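Local coordinates for protein manganese lipoxygenase (Gaeumannomyces graminis, PDB 5FX8) that oxygenates linoleic and alpha-linolenic acids to 11S- and 13R-hydroperoxy fatty acids, using a catalytic manganese ion, at residues Val146-Cys158 and Pro486-Ala498. Sequence-based numbering, arbitrary orientation.
Sequences VPEGISKGMLSNC and PVKFSGVLPLHPA. Unlike the reference sequence in segment 146-158: Cys158 (reference Tyr). With NAG (2-acetamido-2-deoxy-beta-D-glucopyranose), chain D.
Glu148 and Lys488 meet with their side chains at about a right angle, and a salt bridge closes between Glu148 OE2 and Lys488 NZ at 2.9 Å. The glutamate chain bends at chi2 (-91°), offers the anti lone pair of OE2, and lays its CG against Lys488 CD. Beside this pair Val146 and Val487 approach tip to tip, Val146 CG2 meeting both methyls of Val487. The carbonyl of Lys488 also takes a bond: Ser151 N donates to Lys488 O (3.2 Å), in the carbonyl plane. Ser151 OG lies in the plane of the Phe489 ring at its edge and bonds to Val603 O. Further along, Val492 CG1 is shared by Ile150 CD1 and Met154 CG, each at 3.8 Å. Met154, bent at chi2 and chi3, brings SD to the edge of the His496 ring, 4.1 Å from CE1, and CE beside Phe489 O. That imidazole is fixed by ND1 bonding to Val492 O and NE2 to Glu167. The glycosylated loop between helices 86-124 and 161-166, which carries its glycan on Asn157, is thus joined to helix 485-490, just after the helix bearing manganese ligand His478. Both polar links converge on Lys488, whereas apolar contacts continue past the helix to Val492, implying attachment along both parts.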
ATOM      1  N   VAL A 146      -9.272  -6.841  -0.077  1.00 17.45           N
ATOM      2  CA  VAL A 146      -9.706  -5.472  -0.265  1.00 16.66           C
ATOM      3  C   VAL A 146     -10.991  -5.269   0.525  1.00 19.32           C
ATOM      4  O   VAL A 146     -12.072  -5.163  -0.063  1.00 19.24           O
ATOM      5  CB  VAL A 146      -9.892  -5.176  -1.753  1.00 16.26           C
ATOM      6  CG1 VAL A 146     -10.118  -3.723  -1.958  1.00 17.90           C
ATOM      7  CG2 VAL A 146      -8.670  -5.647  -2.507  1.00 16.55           C
ATOM      8  N   PRO A 147     -10.922  -5.168   1.848  1.00 19.06           N
ATOM      9  CA  PRO A 147     -12.160  -5.161   2.638  1.00 18.55           C
ATOM     10  C   PRO A 147     -13.104  -4.035   2.292  1.00 18.30           C
ATOM     11  O   PRO A 147     -14.315  -4.248   2.296  1.00 19.35           O
ATOM     12  CB  PRO A 147     -11.649  -5.042   4.072  1.00 18.43           C
ATOM     13  CG  PRO A 147     -10.260  -5.454   4.013  1.00 20.04           C
ATOM     14  CD  PRO A 147      -9.746  -5.008   2.703  1.00 17.89           C
ATOM     15  N   GLU A 148     -12.598  -2.850   1.981  1.00 21.90           N
ATOM     16  CA  GLU A 148     -13.435  -1.719   1.595  1.00 18.58           C
ATOM     17  C   GLU A 148     -14.063  -1.881   0.216  1.00 20.74           C
ATOM     18  O   GLU A 148     -14.873  -1.036  -0.181  1.00 21.84           O
ATOM     19  CB  GLU A 148     -12.610  -0.429   1.666  1.00 21.43           C
ATOM     20  CG  GLU A 148     -11.473  -0.326   0.639  1.00 27.43           C
ATOM     21  CD  GLU A 148     -10.060  -0.857   1.075  1.00 36.76           C
ATOM     22  OE1 GLU A 148      -9.886  -1.947   1.683  1.00 23.22           O
ATOM     23  OE2 GLU A 148      -9.080  -0.157   0.740  1.00 42.90           O
ATOM     24  N   GLY A 149     -13.742  -2.943  -0.518  1.00 19.38           N
ATOM     25  CA  GLY A 149     -14.248  -3.111  -1.859  1.00 15.93           C
ATOM     26  C   GLY A 149     -13.621  -2.151  -2.840  1.00 17.30           C
ATOM     27  O   GLY A 149     -12.857  -1.270  -2.447  1.00 24.78           O
ATOM     28  N   ILE A 150     -13.924  -2.303  -4.119  1.00 18.50           N
ATOM     29  CA  ILE A 150     -13.417  -1.382  -5.122  1.00 16.69           C
ATOM     30  C   ILE A 150     -14.390  -0.220  -5.258  1.00 16.32           C
ATOM     31  O   ILE A 150     -15.509  -0.273  -4.748  1.00 20.67           O
ATOM     32  CB  ILE A 150     -13.203  -2.081  -6.471  1.00 18.19           C
ATOM     33  CG1 ILE A 150     -14.549  -2.393  -7.109  1.00 19.00           C
ATOM     34  CG2 ILE A 150     -12.412  -3.340  -6.299  1.00 13.67           C
ATOM     35  CD1 ILE A 150     -14.427  -2.781  -8.538  1.00 21.47           C
ATOM     36  N   SER A 151     -13.975   0.807  -5.991  1.00 20.72           N
ATOM     37  CA  SER A 151     -14.646   2.097  -6.032  1.00 18.07           C
ATOM     38  C   SER A 151     -16.124   1.985  -6.366  1.00 24.32           C
ATOM     39  O   SER A 151     -16.509   1.490  -7.438  1.00 28.04           O
ATOM     40  CB  SER A 151     -13.964   3.000  -7.050  1.00 16.33           C
ATOM     41  OG  SER A 151     -14.391   4.333  -6.882  1.00 16.98           O
ATOM     42  N   LYS A 152     -16.941   2.494  -5.447  1.00 28.85           N
ATOM     43  CA  LYS A 152     -18.364   2.617  -5.691  1.00 24.73           C
ATOM     44  C   LYS A 152     -18.567   3.495  -6.902  1.00 22.06           C
ATOM     45  O   LYS A 152     -18.110   4.639  -6.927  1.00 23.09           O
ATOM     46  CB  LYS A 152     -19.077   3.195  -4.476  1.00 20.20           C
ATOM     47  CG  LYS A 152     -19.718   2.157  -3.574  1.00 25.31           C
ATOM     48  CD  LYS A 152     -18.790   1.675  -2.484  1.00 27.23           C
ATOM     49  CE  LYS A 152     -19.589   1.000  -1.361  1.00 33.59           C
ATOM     50  NZ  LYS A 152     -18.769   0.511  -0.213  1.00 30.97           N
ATOM     51  N   GLY A 153     -19.204   2.919  -7.922  1.00 25.43           N
ATOM     52  CA  GLY A 153     -19.532   3.598  -9.141  1.00 20.65           C
ATOM     53  C   GLY A 153     -18.552   3.371 -10.252  1.00 20.65           C
ATOM     54  O   GLY A 153     -18.826   3.765 -11.383  1.00 24.44           O
ATOM     55  N   MET A 154     -17.416   2.750  -9.970  1.00 22.14           N
ATOM     56  CA  MET A 154     -16.434   2.541 -11.018  1.00 21.45           C
ATOM     57  C   MET A 154     -16.919   1.505 -12.030  1.00 27.77           C
ATOM     58  O   MET A 154     -16.564   1.586 -13.211  1.00 29.88           O
ATOM     59  CB  MET A 154     -15.096   2.142 -10.379  1.00 30.28           C
ATOM     60  CG  MET A 154     -13.891   2.128 -11.311  1.00 21.85           C
ATOM     61  SD  MET A 154     -13.467   3.765 -11.931  1.00 28.20           S
ATOM     62  CE  MET A 154     -12.905   4.528 -10.445  1.00 15.19           C
ATOM     63  N   LEU A 155     -17.761   0.558 -11.611  1.00 24.79           N
ATOM     64  CA  LEU A 155     -18.301  -0.411 -12.558  1.00 22.75           C
ATOM     65  C   LEU A 155     -19.622   0.040 -13.168  1.00 27.79           C
ATOM     66  O   LEU A 155     -19.816  -0.079 -14.383  1.00 29.90           O
ATOM     67  CB  LEU A 155     -18.473  -1.763 -11.881  1.00 21.15           C
ATOM     68  CG  LEU A 155     -17.169  -2.490 -11.579  1.00 22.33           C
ATOM     69  CD1 LEU A 155     -17.451  -3.658 -10.695  1.00 20.39           C
ATOM     70  CD2 LEU A 155     -16.550  -2.950 -12.878  1.00 21.53           C
ATOM     71  N   SER A 156     -20.523   0.581 -12.348  1.00 29.95           N
ATOM     72  CA  SER A 156     -21.830   1.009 -12.832  1.00 23.58           C
ATOM     73  C   SER A 156     -21.719   2.077 -13.899  1.00 25.57           C
ATOM     74  O   SER A 156     -22.537   2.124 -14.822  1.00 30.98           O
ATOM     75  CB  SER A 156     -22.654   1.554 -11.685  1.00 22.86           C
ATOM     76  OG  SER A 156     -22.457   0.763 -10.557  1.00 28.59           O
ATOM     77  N   ASN A 157     -20.756   2.980 -13.759  1.00 25.07           N
ATOM     78  CA  ASN A 157     -20.716   4.191 -14.561  1.00 22.97           C
ATOM     79  C   ASN A 157     -19.473   4.227 -15.426  1.00 23.34           C
ATOM     80  O   ASN A 157     -18.980   5.298 -15.765  1.00 24.21           O
ATOM     81  CB  ASN A 157     -20.793   5.425 -13.669  1.00 20.10           C
ATOM     82  CG  ASN A 157     -21.921   5.345 -12.676  1.00 23.02           C
ATOM     83  OD1 ASN A 157     -22.888   4.636 -12.902  1.00 23.91           O
ATOM     84  ND2 ASN A 157     -21.803   6.075 -11.565  1.00 22.07           N
ATOM     85  N   CYS A 158     -18.972   3.051 -15.809  1.00 24.47           N
ATOM     86  CA  CYS A 158     -17.620   2.983 -16.339  1.00 21.26           C
ATOM     87  C   CYS A 158     -17.519   3.651 -17.698  1.00 18.02           C
ATOM     88  O   CYS A 158     -16.447   4.131 -18.069  1.00 18.94           O
ATOM     89  CB  CYS A 158     -17.129   1.529 -16.379  1.00 21.47           C
ATOM     90  SG  CYS A 158     -17.689   0.425 -17.705  1.00 37.02           S
ATOM     91  N   PRO A 486      -4.338   1.352  -7.159  1.00 10.00           N
ATOM     92  CA  PRO A 486      -4.544   0.572  -8.386  1.00 11.29           C
ATOM     93  C   PRO A 486      -5.679  -0.456  -8.286  1.00 11.69           C
ATOM     94  O   PRO A 486      -6.506  -0.529  -9.195  1.00 14.93           O
ATOM     95  CB  PRO A 486      -3.166  -0.068  -8.605  1.00 10.39           C
ATOM     96  CG  PRO A 486      -2.225   0.929  -7.960  1.00  8.43           C
ATOM     97  CD  PRO A 486      -2.918   1.426  -6.779  1.00  8.53           C
ATOM     98  N   VAL A 487      -5.775  -1.227  -7.200  1.00 11.18           N
ATOM     99  CA  VAL A 487      -6.851  -2.202  -7.122  1.00 11.55           C
ATOM    100  C   VAL A 487      -8.218  -1.533  -6.961  1.00 11.94           C
ATOM    101  O   VAL A 487      -9.213  -2.045  -7.475  1.00 12.44           O
ATOM    102  CB  VAL A 487      -6.575  -3.234  -6.003  1.00 13.44           C
ATOM    103  CG1 VAL A 487      -6.839  -2.665  -4.642  1.00  9.79           C
ATOM    104  CG2 VAL A 487      -7.401  -4.489  -6.199  1.00  9.65           C
ATOM    105  N   LYS A 488      -8.309  -0.392  -6.270  1.00 13.71           N
ATOM    106  CA  LYS A 488      -9.613   0.253  -6.058  1.00 12.87           C
ATOM    107  C   LYS A 488     -10.026   1.236  -7.160  1.00 13.17           C
ATOM    108  O   LYS A 488     -11.217   1.377  -7.421  1.00 13.10           O
ATOM    109  CB  LYS A 488      -9.632   0.980  -4.710  1.00 12.08           C
ATOM    110  CG  LYS A 488      -9.570   0.059  -3.536  1.00 13.37           C
ATOM    111  CD  LYS A 488      -9.627   0.807  -2.229  1.00 16.59           C
ATOM    112  CE  LYS A 488      -8.333   1.550  -1.957  1.00 23.07           C
ATOM    113  NZ  LYS A 488      -8.195   2.285  -0.641  1.00 23.45           N
ATOM    114  N   PHE A 489      -9.093   1.906  -7.828  1.00 11.56           N
ATOM    115  CA  PHE A 489      -9.419   2.951  -8.790  1.00 11.16           C
ATOM    116  C   PHE A 489      -8.638   2.845 -10.104  1.00 11.22           C
ATOM    117  O   PHE A 489      -9.243   2.712 -11.158  1.00 14.56           O
ATOM    118  CB  PHE A 489      -9.186   4.329  -8.159  1.00 12.05           C
ATOM    119  CG  PHE A 489      -9.657   4.441  -6.717  1.00 12.73           C
ATOM    120  CD1 PHE A 489     -11.008   4.570  -6.412  1.00 14.41           C
ATOM    121  CD2 PHE A 489      -8.743   4.427  -5.664  1.00 12.84           C
ATOM    122  CE1 PHE A 489     -11.431   4.669  -5.103  1.00 12.61           C
ATOM    123  CE2 PHE A 489      -9.162   4.523  -4.369  1.00 13.29           C
ATOM    124  CZ  PHE A 489     -10.516   4.650  -4.087  1.00 13.37           C
ATOM    125  N   SER A 490      -7.304   2.889 -10.056  1.00 11.48           N
ATOM    126  CA  SER A 490      -6.452   3.077 -11.233  1.00 10.03           C
ATOM    127  C   SER A 490      -6.356   1.842 -12.109  1.00 12.96           C
ATOM    128  O   SER A 490      -6.006   1.955 -13.288  1.00 12.78           O
ATOM    129  CB  SER A 490      -5.031   3.405 -10.825  1.00  9.43           C
ATOM    130  OG  SER A 490      -4.969   4.598 -10.131  1.00 21.54           O
ATOM    131  N   GLY A 491      -6.516   0.660 -11.526  1.00 12.08           N
ATOM    132  CA  GLY A 491      -6.400  -0.557 -12.275  1.00 11.49           C
ATOM    133  C   GLY A 491      -7.622  -1.436 -12.180  1.00 11.10           C
ATOM    134  O   GLY A 491      -7.507  -2.645 -12.054  1.00 10.17           O
ATOM    135  N   VAL A 492      -8.795  -0.841 -12.247  1.00 12.70           N
ATOM    136  CA  VAL A 492     -10.046  -1.572 -12.211  1.00 13.10           C
ATOM    137  C   VAL A 492     -10.433  -1.896 -13.640  1.00 12.89           C
ATOM    138  O   VAL A 492     -10.450  -1.009 -14.493  1.00 13.37           O
ATOM    139  CB  VAL A 492     -11.122  -0.749 -11.492  1.00 13.08           C
ATOM    140  CG1 VAL A 492     -12.482  -1.427 -11.528  1.00 13.50           C
ATOM    141  CG2 VAL A 492     -10.688  -0.548 -10.098  1.00 12.41           C
ATOM    142  N   LEU A 493     -10.677  -3.180 -13.907  1.00 14.69           N
ATOM    143  CA  LEU A 493     -11.094  -3.671 -15.219  1.00 15.42           C
ATOM    144  C   LEU A 493     -12.583  -3.438 -15.417  1.00 15.85           C
ATOM    145  O   LEU A 493     -13.376  -3.558 -14.493  1.00 15.19           O
ATOM    146  CB  LEU A 493     -10.745  -5.162 -15.387  1.00 12.35           C
ATOM    147  CG  LEU A 493      -9.234  -5.414 -15.514  1.00 14.04           C
ATOM    148  CD1 LEU A 493      -8.859  -6.841 -15.349  1.00 14.67           C
ATOM    149  CD2 LEU A 493      -8.676  -4.945 -16.821  1.00 14.99           C
ATOM    150  N   PRO A 494     -12.986  -3.170 -16.651  1.00 15.86           N
ATOM    151  CA  PRO A 494     -12.223  -3.281 -17.883  1.00 15.24           C
ATOM    152  C   PRO A 494     -11.621  -1.998 -18.348  1.00 15.37           C
ATOM    153  O   PRO A 494     -10.869  -2.009 -19.307  1.00 15.16           O
ATOM    154  CB  PRO A 494     -13.280  -3.734 -18.867  1.00 18.57           C
ATOM    155  CG  PRO A 494     -14.466  -3.035 -18.401  1.00 18.23           C
ATOM    156  CD  PRO A 494     -14.420  -3.078 -16.924  1.00 15.54           C
ATOM    157  N   LEU A 495     -11.967  -0.896 -17.687  1.00 15.39           N
ATOM    158  CA  LEU A 495     -11.511   0.409 -18.142  1.00 14.23           C
ATOM    159  C   LEU A 495     -10.014   0.618 -17.966  1.00 18.80           C
ATOM    160  O   LEU A 495      -9.437   1.453 -18.664  1.00 20.31           O
ATOM    161  CB  LEU A 495     -12.284   1.509 -17.414  1.00 16.75           C
ATOM    162  CG  LEU A 495     -13.327   2.206 -18.302  1.00 20.31           C
ATOM    163  CD1 LEU A 495     -12.635   2.948 -19.386  1.00 14.87           C
ATOM    164  CD2 LEU A 495     -14.292   1.226 -18.941  1.00 16.54           C
ATOM    165  N   HIS A 496      -9.363  -0.111 -17.070  1.00 13.43           N
ATOM    166  CA  HIS A 496      -7.958   0.121 -16.753  1.00 12.75           C
ATOM    167  C   HIS A 496      -7.126  -1.147 -16.823  1.00 11.85           C
ATOM    168  O   HIS A 496      -6.725  -1.682 -15.784  1.00 17.53           O
ATOM    169  CB  HIS A 496      -7.806   0.697 -15.354  1.00 14.87           C
ATOM    170  CG  HIS A 496      -8.591   1.940 -15.122  1.00 14.95           C
ATOM    171  ND1 HIS A 496      -9.835   1.931 -14.537  1.00 18.56           N
ATOM    172  CD2 HIS A 496      -8.296   3.236 -15.371  1.00 16.69           C
ATOM    173  CE1 HIS A 496     -10.275   3.169 -14.438  1.00 14.58           C
ATOM    174  NE2 HIS A 496      -9.361   3.980 -14.939  1.00 20.00           N
ATOM    175  N   PRO A 497      -6.791  -1.618 -18.019  1.00 11.22           N
ATOM    176  CA  PRO A 497      -5.984  -2.838 -18.135  1.00 11.41           C
ATOM    177  C   PRO A 497      -4.484  -2.592 -18.061  1.00 11.66           C
ATOM    178  O   PRO A 497      -3.946  -1.644 -18.632  1.00 11.55           O
ATOM    179  CB  PRO A 497      -6.377  -3.368 -19.515  1.00 11.52           C
ATOM    180  CG  PRO A 497      -6.676  -2.175 -20.281  1.00 14.65           C
ATOM    181  CD  PRO A 497      -7.229  -1.128 -19.330  1.00 13.23           C
ATOM    182  N   ALA A 498      -3.802  -3.470 -17.332  1.00 10.45           N
ATOM    183  CA  ALA A 498      -2.353  -3.388 -17.270  1.00 10.85           C
ATOM    184  C   ALA A 498      -1.705  -3.583 -18.637  1.00 12.93           C
ATOM    185  O   ALA A 498      -0.659  -3.000 -18.911  1.00 12.41           O
ATOM    186  CB  ALA A 498      -1.827  -4.416 -16.293  1.00 11.06           C
TER
HETATM  187  C1  NAG D   1     -22.799   6.150 -10.524  1.00 22.42           C
HETATM  188  C2  NAG D   1     -24.073   6.882 -11.000  1.00 22.46           C
HETATM  189  C3  NAG D   1     -25.109   6.962  -9.881  1.00 27.18           C
HETATM  190  C4  NAG D   1     -25.317   5.605  -9.226  1.00 30.37           C
HETATM  191  C5  NAG D   1     -23.973   5.039  -8.811  1.00 27.60           C
HETATM  192  C6  NAG D   1     -24.074   3.689  -8.153  1.00 28.41           C
HETATM  193  C7  NAG D   1     -23.846   8.571 -12.767  1.00 21.85           C
HETATM  194  C8  NAG D   1     -23.499   9.992 -13.074  1.00 18.57           C
HETATM  195  N2  NAG D   1     -23.761   8.213 -11.485  1.00 19.45           N
HETATM  196  O3  NAG D   1     -26.340   7.422 -10.429  1.00 32.54           O
HETATM  197  O4  NAG D   1     -26.154   5.732  -8.082  1.00 35.52           O
HETATM  198  O5  NAG D   1     -23.148   4.892  -9.972  1.00 26.00           O
HETATM  199  O6  NAG D   1     -24.117   2.657  -9.120  1.00 26.45           O
HETATM  200  O7  NAG D   1     -24.173   7.782 -13.637  1.00 21.75           O